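Local atomic coordinates of lipoxygenase (Cyanothece sp., PDB entry 5EK8), a protein that probably inserts molecular oxygen into polyunsaturated fatty acids as a 9R-lipoxygenase with a non-heme iron centre. Residues 451-462 and 644-655. Sequence-based numbering, arbitrary orientation.
Sequences KYAKAANLYWQI and ALLNRKDQFAEL
The helical segment 451-462, part of helix 451-473, meets the short helix 649-653 through A455, L458 and F652; the axes of these segments run antiparallel at 169° with a closest approach of 10.7 Å, while I462 faces A644 in the last turn of the preceding helix 639-647. The pairing is knobs-into-holes packing within the helical iron-binding part of the lipoxygenase fold: the ring of F652 is the knob, and A455, L458, Y459 and I462 form the hole. Two of the contacts have a clear direction relative to the ring. CD1 of L458 lies 4.0 Å from the ring centroid, only 1° off its normal, a CH-pi contact over one face; the same methyl reaches CB of Q651. I462 comes instead to the edge, its CD1 close to the ring plane and near CE2 of F652. With CG1 anti to the carbonyl carbon (chi1 -64°), I462 sends CD1 in among F652, R648 and L645, 4.0 Å from L645 CD1, while its other branch, CG2, lies 3.8 Å from A644 CB. Replacing I462 with alanine would probably open a gap at the F652 edge and take from A644 CB and L645 CD1 the branches they pack against. Y459 contributes CB at 4.0 Å from CZ of F652, and its hydroxyl is hydrogen-bonded to T567, which links this packing to helix 549-574, the carrier of the iron ligand H570. The absence of any hydrogen bond between the two segments marks the contact as essentially apolar. The aliphatic stem of R648 adds its CD against L458 CD2. At the far end L655 splits its branches over K454: CD1 sits 3.8 Å from K454 CB, and CD2 lies 3.7 Å from K454 CE.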
loop_
_atom_site.group_PDB
_atom_site.type_symbol
_atom_site.label_atom_id
_atom_site.label_comp_id
_atom_site.label_asym_id
_atom_site.label_seq_id
_atom_site.Cartn_x
_atom_site.Cartn_y
_atom_site.Cartn_z
ATOM N N LYS A 451 -13.284 16.008 10.996
ATOM C CA LYS A 451 -11.889 15.945 11.400
ATOM C C LYS A 451 -10.955 15.512 10.264
ATOM O O LYS A 451 -9.878 16.094 10.081
ATOM C CB LYS A 451 -11.747 15.002 12.595
ATOM C CG LYS A 451 -10.331 14.828 13.103
ATOM C CD LYS A 451 -10.320 13.921 14.316
ATOM C CE LYS A 451 -11.269 14.436 15.391
ATOM N NZ LYS A 451 -11.180 13.630 16.641
ATOM N N TYR A 452 -11.358 14.505 9.496
ATOM C CA TYR A 452 -10.468 13.987 8.467
ATOM C C TYR A 452 -10.101 15.046 7.430
ATOM O O TYR A 452 -8.960 15.115 6.988
ATOM C CB TYR A 452 -11.059 12.779 7.737
ATOM C CG TYR A 452 -10.184 12.454 6.554
ATOM C CD1 TYR A 452 -8.930 11.883 6.740
ATOM C CD2 TYR A 452 -10.568 12.792 5.257
ATOM C CE1 TYR A 452 -8.101 11.625 5.670
ATOM C CE2 TYR A 452 -9.740 12.537 4.180
ATOM C CZ TYR A 452 -8.511 11.956 4.396
ATOM O OH TYR A 452 -7.677 11.699 3.339
ATOM N N ALA A 453 -11.072 15.853 7.026
ATOM C CA ALA A 453 -10.827 16.865 6.007
ATOM C C ALA A 453 -9.841 17.915 6.501
ATOM O O ALA A 453 -8.888 18.264 5.803
ATOM C CB ALA A 453 -12.124 17.512 5.588
ATOM N N LYS A 454 -10.078 18.414 7.711
ATOM C CA LYS A 454 -9.170 19.368 8.341
ATOM C C LYS A 454 -7.749 18.798 8.393
ATOM O O LYS A 454 -6.786 19.430 7.928
ATOM C CB LYS A 454 -9.664 19.723 9.749
ATOM C CG LYS A 454 -11.017 20.433 9.773
ATOM C CD LYS A 454 -11.723 20.259 11.113
ATOM C CE LYS A 454 -11.616 21.497 11.993
ATOM N NZ LYS A 454 -12.429 22.628 11.462
ATOM N N ALA A 455 -7.636 17.592 8.945
ATOM C CA ALA A 455 -6.354 16.900 9.056
ATOM C C ALA A 455 -5.637 16.789 7.711
ATOM O O ALA A 455 -4.464 17.154 7.575
ATOM C CB ALA A 455 -6.564 15.522 9.647
ATOM N N ALA A 456 -6.373 16.298 6.721
ATOM C CA ALA A 456 -5.855 16.062 5.380
ATOM C C ALA A 456 -5.370 17.345 4.718
ATOM O O ALA A 456 -4.309 17.362 4.101
ATOM C CB ALA A 456 -6.918 15.395 4.519
ATOM N N ASN A 457 -6.138 18.422 4.847
ATOM C CA ASN A 457 -5.742 19.692 4.247
ATOM C C ASN A 457 -4.512 20.296 4.922
ATOM O O ASN A 457 -3.618 20.821 4.245
ATOM C CB ASN A 457 -6.902 20.684 4.281
ATOM C CG ASN A 457 -7.766 20.606 3.037
ATOM O OD1 ASN A 457 -7.426 21.174 1.996
ATOM N ND2 ASN A 457 -8.887 19.898 3.136
ATOM N N LEU A 458 -4.460 20.211 6.250
ATOM C CA LEU A 458 -3.283 20.654 6.996
ATOM C C LEU A 458 -2.035 19.914 6.513
ATOM O O LEU A 458 -1.008 20.528 6.167
ATOM C CB LEU A 458 -3.481 20.424 8.492
ATOM C CG LEU A 458 -2.931 21.473 9.462
ATOM C CD1 LEU A 458 -3.181 21.022 10.890
ATOM C CD2 LEU A 458 -1.447 21.754 9.231
ATOM N N TYR A 459 -2.139 18.588 6.478
ATOM C CA TYR A 459 -1.032 17.757 6.019
ATOM C C TYR A 459 -0.645 18.098 4.588
ATOM O O TYR A 459 0.534 18.108 4.241
ATOM C CB TYR A 459 -1.382 16.273 6.116
ATOM C CG TYR A 459 -0.180 15.380 5.935
ATOM C CD1 TYR A 459 0.894 15.457 6.811
ATOM C CD2 TYR A 459 -0.112 14.468 4.888
ATOM C CE1 TYR A 459 2.000 14.654 6.657
ATOM C CE2 TYR A 459 0.994 13.656 4.721
ATOM C CZ TYR A 459 2.051 13.754 5.613
ATOM O OH TYR A 459 3.167 12.954 5.476
ATOM N N TRP A 460 -1.650 18.383 3.767
ATOM C CA TRP A 460 -1.434 18.712 2.370
ATOM C C TRP A 460 -0.616 19.986 2.244
ATOM O O TRP A 460 0.288 20.061 1.417
ATOM C CB TRP A 460 -2.769 18.861 1.639
ATOM C CG TRP A 460 -2.623 19.055 0.160
ATOM C CD1 TRP A 460 -2.791 20.214 -0.534
ATOM C CD2 TRP A 460 -2.269 18.056 -0.806
ATOM N NE1 TRP A 460 -2.571 20.000 -1.873
ATOM C CE2 TRP A 460 -2.250 18.683 -2.066
ATOM C CE3 TRP A 460 -1.969 16.694 -0.725
ATOM C CZ2 TRP A 460 -1.941 17.994 -3.238
ATOM C CZ3 TRP A 460 -1.663 16.012 -1.884
ATOM C CH2 TRP A 460 -1.651 16.663 -3.127
ATOM N N GLN A 461 -0.933 20.986 3.063
ATOM C CA GLN A 461 -0.180 22.237 3.034
ATOM C C GLN A 461 1.251 22.014 3.510
ATOM O O GLN A 461 2.197 22.618 2.982
ATOM C CB GLN A 461 -0.872 23.307 3.880
ATOM C CG GLN A 461 -1.665 24.320 3.055
ATOM C CD GLN A 461 -2.603 23.661 2.050
ATOM O OE1 GLN A 461 -3.603 23.042 2.423
ATOM N NE2 GLN A 461 -2.278 23.789 0.767
ATOM N N ILE A 462 1.412 21.135 4.497
ATOM C CA ILE A 462 2.755 20.746 4.928
ATOM C C ILE A 462 3.554 20.142 3.768
ATOM O O ILE A 462 4.702 20.527 3.518
ATOM C CB ILE A 462 2.712 19.738 6.086
ATOM C CG1 ILE A 462 2.076 20.372 7.321
ATOM C CG2 ILE A 462 4.112 19.265 6.425
ATOM C CD1 ILE A 462 1.931 19.414 8.473
ATOM N N ALA A 644 9.001 20.269 9.053
ATOM C CA ALA A 644 7.749 20.853 8.588
ATOM C C ALA A 644 6.570 20.266 9.359
ATOM O O ALA A 644 5.628 20.977 9.718
ATOM C CB ALA A 644 7.575 20.627 7.092
ATOM N N LEU A 645 6.626 18.961 9.607
ATOM C CA LEU A 645 5.573 18.282 10.357
ATOM C C LEU A 645 5.608 18.650 11.843
ATOM O O LEU A 645 4.568 18.903 12.455
ATOM C CB LEU A 645 5.691 16.766 10.192
ATOM C CG LEU A 645 4.664 15.919 10.949
ATOM C CD1 LEU A 645 3.246 16.220 10.471
ATOM C CD2 LEU A 645 4.989 14.436 10.815
ATOM N N LEU A 646 6.810 18.679 12.411
ATOM C CA LEU A 646 6.998 18.996 13.822
ATOM C C LEU A 646 6.520 20.405 14.125
ATOM O O LEU A 646 5.838 20.634 15.124
ATOM C CB LEU A 646 8.469 18.845 14.221
ATOM C CG LEU A 646 9.001 17.415 14.305
ATOM C CD1 LEU A 646 10.511 17.394 14.499
ATOM C CD2 LEU A 646 8.299 16.669 15.421
ATOM N N ASN A 647 6.887 21.341 13.251
ATOM C CA ASN A 647 6.452 22.730 13.347
ATOM C C ASN A 647 4.942 22.827 13.550
ATOM O O ASN A 647 4.457 23.666 14.308
ATOM C CB ASN A 647 6.881 23.493 12.088
ATOM C CG ASN A 647 6.464 24.955 12.099
ATOM O OD1 ASN A 647 6.103 25.515 13.137
ATOM N ND2 ASN A 647 6.532 25.589 10.932
ATOM N N ARG A 648 4.202 21.937 12.897
ATOM C CA ARG A 648 2.750 21.975 12.969
ATOM C C ARG A 648 2.175 20.835 13.820
ATOM O O ARG A 648 1.179 20.216 13.451
ATOM C CB ARG A 648 2.160 21.941 11.559
ATOM C CG ARG A 648 2.937 22.784 10.553
ATOM C CD ARG A 648 2.028 23.731 9.785
ATOM N NE ARG A 648 1.426 24.740 10.652
ATOM C CZ ARG A 648 0.649 25.727 10.219
ATOM N NH1 ARG A 648 0.378 25.840 8.925
ATOM N NH2 ARG A 648 0.143 26.603 11.080
ATOM N N LYS A 649 2.797 20.588 14.969
ATOM C CA LYS A 649 2.378 19.536 15.897
ATOM C C LYS A 649 1.062 19.851 16.613
ATOM O O LYS A 649 0.188 18.986 16.768
ATOM C CB LYS A 649 3.482 19.308 16.935
ATOM C CG LYS A 649 3.110 18.395 18.092
ATOM C CD LYS A 649 4.259 18.304 19.084
ATOM C CE LYS A 649 3.944 17.370 20.238
ATOM N NZ LYS A 649 3.665 15.982 19.773
ATOM N N ASP A 650 0.930 21.100 17.042
ATOM C CA ASP A 650 -0.157 21.500 17.924
ATOM C C ASP A 650 -1.495 21.691 17.209
ATOM O O ASP A 650 -2.548 21.481 17.808
ATOM C CB ASP A 650 0.228 22.781 18.659
ATOM C CG ASP A 650 1.607 22.696 19.278
ATOM O OD1 ASP A 650 1.739 22.090 20.363
ATOM O OD2 ASP A 650 2.563 23.229 18.676
ATOM N N GLN A 651 -1.458 22.095 15.942
ATOM C CA GLN A 651 -2.687 22.233 15.163
ATOM C C GLN A 651 -3.267 20.851 14.910
ATOM O O GLN A 651 -4.485 20.680 14.824
ATOM C CB GLN A 651 -2.439 22.955 13.832
ATOM C CG GLN A 651 -1.708 24.290 13.935
ATOM C CD GLN A 651 -0.219 24.127 14.200
ATOM O OE1 GLN A 651 0.258 23.020 14.444
ATOM N NE2 GLN A 651 0.518 25.232 14.158
ATOM N N PHE A 652 -2.383 19.865 14.791
ATOM C CA PHE A 652 -2.807 18.477 14.676
ATOM C C PHE A 652 -3.340 17.988 16.012
ATOM O O PHE A 652 -4.307 17.228 16.062
ATOM C CB PHE A 652 -1.659 17.585 14.197
ATOM C CG PHE A 652 -1.544 17.494 12.702
ATOM C CD1 PHE A 652 -2.556 16.920 11.950
ATOM C CD2 PHE A 652 -0.426 17.979 12.046
ATOM C CE1 PHE A 652 -2.456 16.835 10.570
ATOM C CE2 PHE A 652 -0.318 17.892 10.668
ATOM C CZ PHE A 652 -1.333 17.319 9.930
ATOM N N ALA A 653 -2.700 18.426 17.095
ATOM C CA ALA A 653 -3.180 18.110 18.438
ATOM C C ALA A 653 -4.601 18.641 18.661
ATOM O O ALA A 653 -5.425 17.990 19.305
ATOM C CB ALA A 653 -2.230 18.672 19.486
ATOM N N GLU A 654 -4.882 19.820 18.110
ATOM C CA GLU A 654 -6.196 20.455 18.238
ATOM C C GLU A 654 -7.288 19.659 17.531
ATOM O O GLU A 654 -8.478 19.878 17.761
ATOM C CB GLU A 654 -6.157 21.882 17.685
ATOM C CG GLU A 654 -5.342 22.851 18.529
ATOM C CD GLU A 654 -5.153 24.196 17.857
ATOM O OE1 GLU A 654 -5.391 24.291 16.635
ATOM O OE2 GLU A 654 -4.766 25.158 18.554
ATOM N N LEU A 655 -6.875 18.742 16.661
ATOM C CA LEU A 655 -7.801 17.862 15.965
ATOM C C LEU A 655 -7.745 16.456 16.554
ATOM O O LEU A 655 -8.354 15.529 16.028
ATOM C CB LEU A 655 -7.480 17.831 14.470
ATOM C CG LEU A 655 -7.454 19.197 13.780
ATOM C CD1 LEU A 655 -6.986 19.074 12.330
ATOM C CD2 LEU A 655 -8.825 19.854 13.861
#